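Local coordinates for ATP-dependent Clp protease adapter protein ClpS 2 (PDB 4YJX), which probably adjusts the substrate choice of the ClpAP protease, binding the ClpA N-terminal domain and seating an N-terminal phenylalanine in a small pocket, at residues Y24-L29 / A67-C72; L28-Y33 / T60-G65; Y33-F38 / A91-M96. All coordinates share one frame; numbering follows the deposited sequence.

Interaction 1: residues Y24-L29 / A67-C72; sequences YKVMLL and AVVVVC. With NFA (phenylalanine amide), chain F.
Strands 24-29 and 67-72 pair through six backbone hydrogen bonds, running antiparallel with their axes at 140°. Tyr24 and Cys72 exchange N-H and carbonyl in both directions, and Leu28 and Ala67 do the same, with Leu28 N 2.7 Å from Ala67 O. Between these two pairs the register slips by one residue. Val26 O takes the N-H of Val69 at 2.7 Å, whereas Val26 N donates to Val70 O at 2.7 Å. Val69 and Val70 therefore both face Val26, and the near-helical backbone of Val69 (psi -52°) marks a classic beta bulge.

Apolar contacts fill both faces of the pair. On the face carrying Val26, Leu28, Val70 and Cys72, the side chains of Val26 and Val70 run side by side, CG2 of the first 3.7 Å from CG1 of the second. Val70 CG1 lies between its own backbone N and carbonyl carbon (chi1 75°), which turns this methyl to its partner. The bulge also directs Val69 to the neighbouring strand, where its CG2 rests 3.8 Å from Leu28 CB. Phe47 and Leu43 of helix 36-47 and Ala77 of helix 74-89 close over this side. On the other face the folded Met27 chain lays SD 3.6 Å from Val68 CG2, while Lys25 CG runs alongside Val71 CG2 before NZ leaves for a salt bridge with Glu100.

Contact with the bound phenylalanine amide comes at the end of the strand: Leu28 CD1 approaches CZ of its ring at 3.8 Å. This is a bulged antiparallel pair within the three-stranded sheet of the ClpS fold, whose central strand 23-29 runs up to the floor of the ligand pocket.

Interaction 2: residues L28-Y33 / T60-G65; sequences LLNDDY and TAHRFG. With NFA (phenylalanine amide), chain F.
Ala61 opens the contact from helix 51-64, its CB 3.7 Å from Leu28 CD2. The same methyl stands 4.0 Å from CE2 of the phenylalanine amide, so it and Leu28 line part of the wall round the ligand ring. The carbonyl O of Ala61 meets the side chain of Asn30 at its CB.

One residue on, His62 brings its ring to the ligand amine. With CG anti to the backbone N (chi1 174°), the imidazole extends from the helix and presents its edge to that nitrogen, which lies in the ring plane and donates to ND1 at 2.9 Å. Asn30 OD1, packed against His62 CA, accepts from the same ligand N at 3.1 Å; the carbonyl of Asp31 adds a weak third bond. Three acceptors round one amine would be expected to favour its protonated form. Asp31 OD2 approaches the ligand ring, 3.6 Å from CE1, while OD1 takes the backbone N-H of Tyr33 in an Asx turn.

At the helix end, Gly65 (positive phi) ties the loop down: its O receives the backbone N-H of Asn30, one of the amine's acceptors, at 3.0 Å. The bond is straight at the hydrogen (170°), though Asn30 N stands above the plane of the Gly65 carbonyl. Asn30, Asp31 and His62 form the alpha-amino site of the ClpS N-degron pocket, beside the hydrophobic wall of Leu28 and Ala61.

Interaction 3: residues Y33-F38 / A91-M96; sequences YTPREF and AGFPLM. With NFA (phenylalanine amide), chain F.
The ring of Phe93 is wedged between Pro35 and Phe38, using a face for one and an edge for the other. Pro35 CD stands over the ring in a CH-pi contact, 3.5 Å from its centroid and 20° off the normal, and Thr34 CA lies over a face as well. Ala91 O sits above the opposite face. Toward Phe38 the ring turns its CD2-CE2 edge, which points at the face of that phenyl in a T-shaped pair, with centroids 5.0 Å apart and planes at 65°. Phe38 reaches this position because its CG is anti to the backbone N (chi1 180°), which carries the ring off the helix toward the loop. Its CE2 edge also meets Leu95 CD2 at 4.1 Å.

This packing sets the start of helix 36-47, where Pro35 takes the N-cap position, against the loop that follows helix 74-89, a helix closed by a Schellman motif at Gly92. The joined loops border the N-degron pocket of the ClpS fold. Thr34 O receives the terminal amide NXT of the phenylalanine amide at 2.6 Å in a nearly straight bond, and Arg36 CG lies 3.6 Å from the ligand CB. From the other loop, Leu95 CD1 comes to 4.1 Å from the ligand CE1.

Thr34 itself crosses Leu95 at about a right angle, its OG1 and CG2 both near Leu95 CB. Farther out, Tyr33 CB rests on Pro94 CD at 3.7 Å, the two side chains also meeting at about a right angle.

Interactions 1 and 2 share Leu28 and Leu29, and Ala67 CB of the first packs on Ala61 and Thr60 of the second. Interaction 3 joins them through Leu95, which touches Leu28, and through Met96, whose O is a probable hydrogen-bond acceptor for Leu29 N. Backbone hydrogen bonding, interrupted by a bulge, dominates 24-29/67-72, where Val26, Leu28 and Ala67 are buried beneath the helices. Pairing 28-33/60-65 has a single cross-segment hydrogen bond and directs three acceptors, one of them weakly, to the ligand amine, whereas 33-38/91-96 has none and relies on aromatic and proline packing nearer the surface. The three meet chiefly different parts of the ligand: ring, amine and carboxamide end.

Interaction 1: residues Y24-L29 / A67-C72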
loop_
_atom_site.group_PDB
_atom_site.type_symbol
_atom_site.label_atom_id
_atom_site.label_comp_id
_atom_site.label_asym_id
_atom_site.label_seq_id
_atom_site.Cartn_x
_atom_site.Cartn_y
_atom_site.Cartn_z
ATOM N N TYR A 24 8.480 6.603 -8.814
ATOM C CA TYR A 24 8.315 6.559 -7.369
ATOM C C TYR A 24 7.718 5.243 -6.915
ATOM O O TYR A 24 6.692 4.806 -7.430
ATOM C CB TYR A 24 7.437 7.721 -6.900
ATOM C CG TYR A 24 8.203 9.006 -6.729
ATOM C CD1 TYR A 24 8.664 9.707 -7.825
ATOM C CD2 TYR A 24 8.477 9.508 -5.470
ATOM C CE1 TYR A 24 9.374 10.876 -7.678
ATOM C CE2 TYR A 24 9.186 10.684 -5.311
ATOM C CZ TYR A 24 9.631 11.361 -6.420
ATOM O OH TYR A 24 10.335 12.532 -6.277
ATOM N N LYS A 25 8.375 4.615 -5.946
ATOM C CA LYS A 25 7.839 3.421 -5.308
ATOM C C LYS A 25 6.676 3.789 -4.399
ATOM O O LYS A 25 6.778 4.726 -3.618
ATOM C CB LYS A 25 8.922 2.707 -4.492
ATOM C CG LYS A 25 10.154 2.321 -5.287
ATOM C CD LYS A 25 11.151 1.554 -4.433
ATOM C CE LYS A 25 11.739 2.435 -3.351
ATOM N NZ LYS A 25 12.695 1.692 -2.486
ATOM N N VAL A 26 5.572 3.057 -4.512
ATOM C CA VAL A 26 4.529 3.084 -3.488
ATOM C C VAL A 26 4.811 1.968 -2.482
ATOM O O VAL A 26 4.789 0.788 -2.835
ATOM C CB VAL A 26 3.118 2.898 -4.085
ATOM C CG1 VAL A 26 2.070 2.808 -2.983
ATOM C CG2 VAL A 26 2.780 4.037 -5.042
ATOM N N MET A 27 5.080 2.355 -1.237
ATOM C CA MET A 27 5.392 1.407 -0.166
ATOM C C MET A 27 4.209 1.168 0.765
ATOM O O MET A 27 3.543 2.113 1.186
ATOM C CB MET A 27 6.568 1.915 0.672
ATOM C CG MET A 27 7.800 2.302 -0.129
ATOM S SD MET A 27 8.518 0.923 -1.018
ATOM C CE MET A 27 8.900 -0.208 0.311
ATOM N N LEU A 28 3.961 -0.101 1.084
ATOM C CA LEU A 28 3.061 -0.474 2.169
ATOM C C LEU A 28 3.876 -0.643 3.444
ATOM O O LEU A 28 4.852 -1.390 3.460
ATOM C CB LEU A 28 2.311 -1.768 1.846
ATOM C CG LEU A 28 1.596 -2.453 3.018
ATOM C CD1 LEU A 28 0.483 -1.572 3.563
ATOM C CD2 LEU A 28 1.053 -3.816 2.614
ATOM N N LEU A 29 3.478 0.055 4.503
ATOM C CA LEU A 29 4.161 -0.035 5.785
ATOM C C LEU A 29 3.365 -0.897 6.746
ATOM O O LEU A 29 2.136 -0.833 6.781
ATOM C CB LEU A 29 4.372 1.351 6.390
ATOM C CG LEU A 29 5.021 2.390 5.479
ATOM C CD1 LEU A 29 5.325 3.636 6.281
ATOM C CD2 LEU A 29 6.278 1.837 4.840
ATOM N N ALA A 67 6.760 -3.169 2.181
ATOM C CA ALA A 67 6.672 -3.852 0.896
ATOM C C ALA A 67 6.403 -2.874 -0.243
ATOM O O ALA A 67 5.588 -1.959 -0.112
ATOM C CB ALA A 67 5.592 -4.898 0.941
ATOM N N VAL A 68 7.093 -3.071 -1.362
ATOM C CA VAL A 68 6.811 -2.296 -2.563
ATOM C C VAL A 68 5.504 -2.803 -3.169
ATOM O O VAL A 68 5.336 -3.997 -3.403
ATOM C CB VAL A 68 7.951 -2.388 -3.607
ATOM C CG1 VAL A 68 7.647 -1.512 -4.824
ATOM C CG2 VAL A 68 9.268 -1.963 -2.994
ATOM N N VAL A 69 4.574 -1.883 -3.397
ATOM C CA VAL A 69 3.289 -2.211 -3.998
ATOM C C VAL A 69 3.369 -2.065 -5.515
ATOM O O VAL A 69 3.021 -2.977 -6.266
ATOM C CB VAL A 69 2.168 -1.297 -3.449
ATOM C CG1 VAL A 69 0.851 -1.589 -4.133
ATOM C CG2 VAL A 69 2.029 -1.479 -1.960
ATOM N N VAL A 70 3.838 -0.902 -5.948
ATOM C CA VAL A 70 3.909 -0.560 -7.357
ATOM C C VAL A 70 4.923 0.569 -7.509
ATOM O O VAL A 70 5.221 1.257 -6.536
ATOM C CB VAL A 70 2.515 -0.142 -7.907
ATOM C CG1 VAL A 70 2.136 1.257 -7.436
ATOM C CG2 VAL A 70 2.489 -0.215 -9.403
ATOM N N VAL A 71 5.468 0.741 -8.711
ATOM C CA VAL A 71 6.359 1.868 -9.003
ATOM C C VAL A 71 5.848 2.589 -10.240
ATOM O O VAL A 71 5.703 1.990 -11.305
ATOM C CB VAL A 71 7.817 1.425 -9.235
ATOM C CG1 VAL A 71 8.728 2.628 -9.291
ATOM C CG2 VAL A 71 8.274 0.472 -8.140
ATOM N N CYS A 72 5.570 3.876 -10.088
ATOM C CA CYS A 72 4.905 4.644 -11.138
ATOM C C CYS A 72 5.281 6.113 -11.069
ATOM O O CYS A 72 6.077 6.520 -10.227
ATOM C CB CYS A 72 3.386 4.487 -11.024
ATOM S SG CYS A 72 2.739 4.833 -9.380
HETATM N N NFA F . 0.490 -6.866 11.046
HETATM C CA NFA F . -0.873 -6.491 10.902
HETATM C C NFA F . -1.742 -7.314 11.824
HETATM O O NFA F . -1.266 -8.212 12.479
HETATM C CB NFA F . -1.288 -6.716 9.461
HETATM C CG NFA F . -0.700 -5.681 8.523
HETATM C CD1 NFA F . -0.831 -4.368 8.785
HETATM C CD2 NFA F . 0.026 -6.105 7.265
HETATM C CE1 NFA F . -0.242 -3.333 7.852
HETATM C CE2 NFA F . 0.548 -5.181 6.433
HETATM C CZ NFA F . 0.407 -3.710 6.739
HETATM N NXT NFA F . -3.126 -7.021 11.925
#

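Interaction 2: residues L28-Y33 / T60-G65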
loop_
_atom_site.group_PDB
_atom_site.type_symbol
_atom_site.label_atom_id
_atom_site.label_comp_id
_atom_site.label_asym_id
_atom_site.label_seq_id
_atom_site.Cartn_x
_atom_site.Cartn_y
_atom_site.Cartn_z
ATOM N N LEU A 28 3.961 -0.101 1.084
ATOM C CA LEU A 28 3.061 -0.474 2.169
ATOM C C LEU A 28 3.876 -0.643 3.444
ATOM O O LEU A 28 4.852 -1.390 3.460
ATOM C CB LEU A 28 2.311 -1.768 1.846
ATOM C CG LEU A 28 1.596 -2.453 3.018
ATOM C CD1 LEU A 28 0.483 -1.572 3.563
ATOM C CD2 LEU A 28 1.053 -3.816 2.614
ATOM N N LEU A 29 3.478 0.055 4.503
ATOM C CA LEU A 29 4.161 -0.035 5.785
ATOM C C LEU A 29 3.365 -0.897 6.746
ATOM O O LEU A 29 2.136 -0.833 6.781
ATOM C CB LEU A 29 4.372 1.351 6.390
ATOM C CG LEU A 29 5.021 2.390 5.479
ATOM C CD1 LEU A 29 5.325 3.636 6.281
ATOM C CD2 LEU A 29 6.278 1.837 4.840
ATOM N N ASN A 30 4.071 -1.702 7.530
ATOM C CA ASN A 30 3.426 -2.508 8.549
ATOM C C ASN A 30 2.963 -1.671 9.731
ATOM O O ASN A 30 3.494 -0.598 9.997
ATOM C CB ASN A 30 4.366 -3.600 9.049
ATOM C CG ASN A 30 3.660 -4.608 9.935
ATOM O OD1 ASN A 30 2.602 -5.125 9.583
ATOM N ND2 ASN A 30 4.230 -4.874 11.101
ATOM N N ASP A 31 1.953 -2.172 10.424
ATOM C CA ASP A 31 1.549 -1.634 11.710
ATOM C C ASP A 31 0.886 -2.780 12.467
ATOM O O ASP A 31 0.634 -3.836 11.893
ATOM C CB ASP A 31 0.614 -0.422 11.555
ATOM C CG ASP A 31 -0.783 -0.796 11.074
ATOM O OD1 ASP A 31 -1.572 -1.336 11.879
ATOM O OD2 ASP A 31 -1.103 -0.518 9.898
ATOM N N ASP A 32 0.608 -2.581 13.750
ATOM C CA ASP A 32 0.092 -3.661 14.583
ATOM C C ASP A 32 -1.428 -3.686 14.725
ATOM O O ASP A 32 -1.956 -4.565 15.396
ATOM C CB ASP A 32 0.716 -3.580 15.981
ATOM C CG ASP A 32 2.161 -4.043 16.010
ATOM O OD1 ASP A 32 2.586 -4.734 15.062
ATOM O OD2 ASP A 32 2.867 -3.726 16.989
ATOM N N TYR A 33 -2.136 -2.747 14.099
ATOM C CA TYR A 33 -3.565 -2.588 14.374
ATOM C C TYR A 33 -4.468 -2.898 13.172
ATOM O O TYR A 33 -5.556 -3.448 13.340
ATOM C CB TYR A 33 -3.829 -1.169 14.878
ATOM C CG TYR A 33 -3.002 -0.823 16.092
ATOM C CD1 TYR A 33 -3.499 -1.006 17.373
ATOM C CD2 TYR A 33 -1.715 -0.330 15.955
ATOM C CE1 TYR A 33 -2.739 -0.695 18.486
ATOM C CE2 TYR A 33 -0.944 -0.020 17.061
ATOM C CZ TYR A 33 -1.460 -0.202 18.321
ATOM O OH TYR A 33 -0.688 0.111 19.416
ATOM N N THR A 60 4.250 -9.609 3.113
ATOM C CA THR A 60 5.626 -9.172 2.967
ATOM C C THR A 60 5.880 -8.001 3.911
ATOM O O THR A 60 6.874 -7.983 4.633
ATOM C CB THR A 60 5.943 -8.774 1.515
ATOM O OG1 THR A 60 5.787 -9.919 0.667
ATOM C CG2 THR A 60 7.369 -8.262 1.392
ATOM N N ALA A 61 4.968 -7.034 3.916
ATOM C CA ALA A 61 5.079 -5.904 4.827
ATOM C C ALA A 61 4.959 -6.388 6.265
ATOM O O ALA A 61 5.714 -5.959 7.141
ATOM C CB ALA A 61 4.016 -4.860 4.521
ATOM N N HIS A 62 4.021 -7.302 6.490
ATOM C CA HIS A 62 3.783 -7.883 7.809
ATOM C C HIS A 62 5.056 -8.454 8.437
ATOM O O HIS A 62 5.292 -8.283 9.632
ATOM C CB HIS A 62 2.719 -8.979 7.699
ATOM C CG HIS A 62 2.490 -9.739 8.967
ATOM N ND1 HIS A 62 1.767 -9.232 10.024
ATOM C CD2 HIS A 62 2.879 -10.984 9.344
ATOM C CE1 HIS A 62 1.723 -10.123 10.996
ATOM N NE2 HIS A 62 2.393 -11.193 10.612
ATOM N N ARG A 63 5.875 -9.116 7.623
ATOM C CA ARG A 63 7.073 -9.803 8.107
ATOM C C ARG A 63 8.319 -8.921 8.169
ATOM O O ARG A 63 9.098 -9.022 9.117
ATOM C CB ARG A 63 7.376 -11.014 7.221
ATOM C CG ARG A 63 6.377 -12.144 7.356
ATOM C CD ARG A 63 6.769 -13.331 6.501
ATOM N NE ARG A 63 5.738 -14.366 6.508
ATOM C CZ ARG A 63 5.568 -15.252 7.485
ATOM N NH1 ARG A 63 6.358 -15.237 8.550
ATOM N NH2 ARG A 63 4.601 -16.154 7.398
ATOM N N PHE A 64 8.505 -8.070 7.161
ATOM C CA PHE A 64 9.754 -7.320 7.004
ATOM C C PHE A 64 9.585 -5.822 7.209
ATOM O O PHE A 64 10.494 -5.047 6.918
ATOM C CB PHE A 64 10.345 -7.578 5.618
ATOM C CG PHE A 64 10.535 -9.036 5.307
ATOM C CD1 PHE A 64 11.652 -9.716 5.765
ATOM C CD2 PHE A 64 9.594 -9.726 4.566
ATOM C CE1 PHE A 64 11.825 -11.061 5.485
ATOM C CE2 PHE A 64 9.760 -11.067 4.282
ATOM C CZ PHE A 64 10.877 -11.736 4.743
ATOM N N GLY A 65 8.422 -5.413 7.705
ATOM C CA GLY A 65 8.190 -4.019 8.030
ATOM C C GLY A 65 7.630 -3.200 6.889
ATOM O O GLY A 65 6.967 -2.189 7.122
HETATM N N NFA F . 0.490 -6.866 11.046
HETATM C CA NFA F . -0.873 -6.491 10.902
HETATM C C NFA F . -1.742 -7.314 11.824
HETATM O O NFA F . -1.266 -8.212 12.479
HETATM C CB NFA F . -1.288 -6.716 9.461
HETATM C CG NFA F . -0.700 -5.681 8.523
HETATM C CD1 NFA F . -0.831 -4.368 8.785
HETATM C CD2 NFA F . 0.026 -6.105 7.265
HETATM C CE1 NFA F . -0.242 -3.333 7.852
HETATM C CE2 NFA F . 0.548 -5.181 6.433
HETATM C CZ NFA F . 0.407 -3.710 6.739
HETATM N NXT NFA F . -3.126 -7.021 11.925
#

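Interaction 3: residues Y33-F38 / A91-M96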
loop_
_atom_site.group_PDB
_atom_site.type_symbol
_atom_site.label_atom_id
_atom_site.label_comp_id
_atom_site.label_asym_id
_atom_site.label_seq_id
_atom_site.Cartn_x
_atom_site.Cartn_y
_atom_site.Cartn_z
ATOM N N TYR A 33 -2.136 -2.747 14.099
ATOM C CA TYR A 33 -3.565 -2.588 14.374
ATOM C C TYR A 33 -4.468 -2.898 13.172
ATOM O O TYR A 33 -5.556 -3.448 13.340
ATOM C CB TYR A 33 -3.829 -1.169 14.878
ATOM C CG TYR A 33 -3.002 -0.823 16.092
ATOM C CD1 TYR A 33 -3.499 -1.006 17.373
ATOM C CD2 TYR A 33 -1.715 -0.330 15.955
ATOM C CE1 TYR A 33 -2.739 -0.695 18.486
ATOM C CE2 TYR A 33 -0.944 -0.020 17.061
ATOM C CZ TYR A 33 -1.460 -0.202 18.321
ATOM O OH TYR A 33 -0.688 0.111 19.416
ATOM N N THR A 34 -4.024 -2.555 11.970
ATOM C CA THR A 34 -4.833 -2.782 10.778
ATOM C C THR A 34 -4.998 -4.283 10.542
ATOM O O THR A 34 -4.011 -5.010 10.500
ATOM C CB THR A 34 -4.204 -2.140 9.526
ATOM O OG1 THR A 34 -3.879 -0.769 9.789
ATOM C CG2 THR A 34 -5.162 -2.217 8.352
ATOM N N PRO A 35 -6.247 -4.757 10.393
ATOM C CA PRO A 35 -6.451 -6.181 10.098
ATOM C C PRO A 35 -5.757 -6.635 8.814
ATOM O O PRO A 35 -5.747 -5.899 7.830
ATOM C CB PRO A 35 -7.972 -6.295 9.954
ATOM C CG PRO A 35 -8.507 -5.177 10.764
ATOM C CD PRO A 35 -7.524 -4.057 10.625
ATOM N N ARG A 36 -5.200 -7.842 8.832
ATOM C CA ARG A 36 -4.502 -8.391 7.675
ATOM C C ARG A 36 -5.389 -8.396 6.432
ATOM O O ARG A 36 -4.962 -7.973 5.361
ATOM C CB ARG A 36 -4.010 -9.815 7.972
ATOM C CG ARG A 36 -3.023 -9.889 9.134
ATOM C CD ARG A 36 -2.477 -11.294 9.360
ATOM N NE ARG A 36 -3.536 -12.276 9.573
ATOM C CZ ARG A 36 -4.235 -12.401 10.698
ATOM N NH1 ARG A 36 -4.000 -11.599 11.731
ATOM N NH2 ARG A 36 -5.178 -13.328 10.788
ATOM N N GLU A 37 -6.623 -8.868 6.574
ATOM C CA GLU A 37 -7.511 -8.987 5.424
ATOM C C GLU A 37 -7.961 -7.620 4.913
ATOM O O GLU A 37 -8.183 -7.445 3.716
ATOM C CB GLU A 37 -8.727 -9.845 5.768
ATOM C CG GLU A 37 -9.624 -10.146 4.573
ATOM C CD GLU A 37 -8.901 -10.915 3.474
ATOM O OE1 GLU A 37 -7.902 -11.598 3.781
ATOM O OE2 GLU A 37 -9.323 -10.835 2.302
ATOM N N PHE A 38 -8.090 -6.646 5.807
ATOM C CA PHE A 38 -8.434 -5.300 5.371
ATOM C C PHE A 38 -7.349 -4.732 4.456
ATOM O O PHE A 38 -7.646 -4.148 3.411
ATOM C CB PHE A 38 -8.642 -4.371 6.559
ATOM C CG PHE A 38 -8.995 -2.972 6.161
ATOM C CD1 PHE A 38 -10.303 -2.641 5.827
ATOM C CD2 PHE A 38 -8.021 -1.991 6.100
ATOM C CE1 PHE A 38 -10.630 -1.351 5.450
ATOM C CE2 PHE A 38 -8.340 -0.696 5.725
ATOM C CZ PHE A 38 -9.645 -0.374 5.400
ATOM N N ALA A 91 -11.306 4.341 8.572
ATOM C CA ALA A 91 -11.793 3.136 9.243
ATOM C C ALA A 91 -11.260 3.048 10.668
ATOM O O ALA A 91 -11.593 2.122 11.407
ATOM C CB ALA A 91 -11.397 1.898 8.468
ATOM N N GLY A 92 -10.426 4.009 11.048
ATOM C CA GLY A 92 -9.838 4.035 12.373
ATOM C C GLY A 92 -8.552 3.230 12.475
ATOM O O GLY A 92 -8.162 2.813 13.568
ATOM N N PHE A 93 -7.892 3.018 11.340
ATOM C CA PHE A 93 -6.646 2.256 11.301
ATOM C C PHE A 93 -5.446 3.158 11.012
ATOM O O PHE A 93 -5.572 4.168 10.309
ATOM C CB PHE A 93 -6.721 1.153 10.238
ATOM C CG PHE A 93 -7.814 0.157 10.473
ATOM C CD1 PHE A 93 -8.085 -0.312 11.745
ATOM C CD2 PHE A 93 -8.582 -0.304 9.419
ATOM C CE1 PHE A 93 -9.097 -1.226 11.961
ATOM C CE2 PHE A 93 -9.598 -1.218 9.628
ATOM C CZ PHE A 93 -9.856 -1.678 10.898
ATOM N N PRO A 94 -4.269 2.791 11.543
ATOM C CA PRO A 94 -3.051 3.552 11.242
ATOM C C PRO A 94 -2.405 3.138 9.916
ATOM O O PRO A 94 -1.259 3.496 9.671
ATOM C CB PRO A 94 -2.141 3.224 12.434
ATOM C CG PRO A 94 -2.548 1.846 12.840
ATOM C CD PRO A 94 -4.018 1.712 12.518
ATOM N N LEU A 95 -3.129 2.393 9.084
ATOM C CA LEU A 95 -2.598 1.915 7.808
ATOM C C LEU A 95 -1.956 3.035 7.000
ATOM O O LEU A 95 -2.573 4.072 6.743
ATOM C CB LEU A 95 -3.703 1.257 6.974
ATOM C CG LEU A 95 -3.249 0.694 5.620
ATOM C CD1 LEU A 95 -2.187 -0.396 5.777
ATOM C CD2 LEU A 95 -4.430 0.160 4.848
ATOM N N MET A 96 -0.713 2.813 6.593
ATOM C CA MET A 96 0.051 3.839 5.903
ATOM C C MET A 96 0.647 3.340 4.596
ATOM O O MET A 96 1.377 2.349 4.568
ATOM C CB MET A 96 1.169 4.355 6.805
ATOM C CG MET A 96 1.900 5.552 6.234
ATOM S SD MET A 96 0.821 6.962 5.921
ATOM C CE MET A 96 0.002 7.113 7.505
HETATM N N NFA F . 0.490 -6.866 11.046
HETATM C CA NFA F . -0.873 -6.491 10.902
HETATM C C NFA F . -1.742 -7.314 11.824
HETATM O O NFA F . -1.266 -8.212 12.479
HETATM C CB NFA F . -1.288 -6.716 9.461
HETATM C CG NFA F . -0.700 -5.681 8.523
HETATM C CD1 NFA F . -0.831 -4.368 8.785
HETATM C CD2 NFA F . 0.026 -6.105 7.265
HETATM C CE1 NFA F . -0.242 -3.333 7.852
HETATM C CE2 NFA F . 0.548 -5.181 6.433
HETATM C CZ NFA F . 0.407 -3.710 6.739
HETATM N NXT NFA F . -3.126 -7.021 11.925
#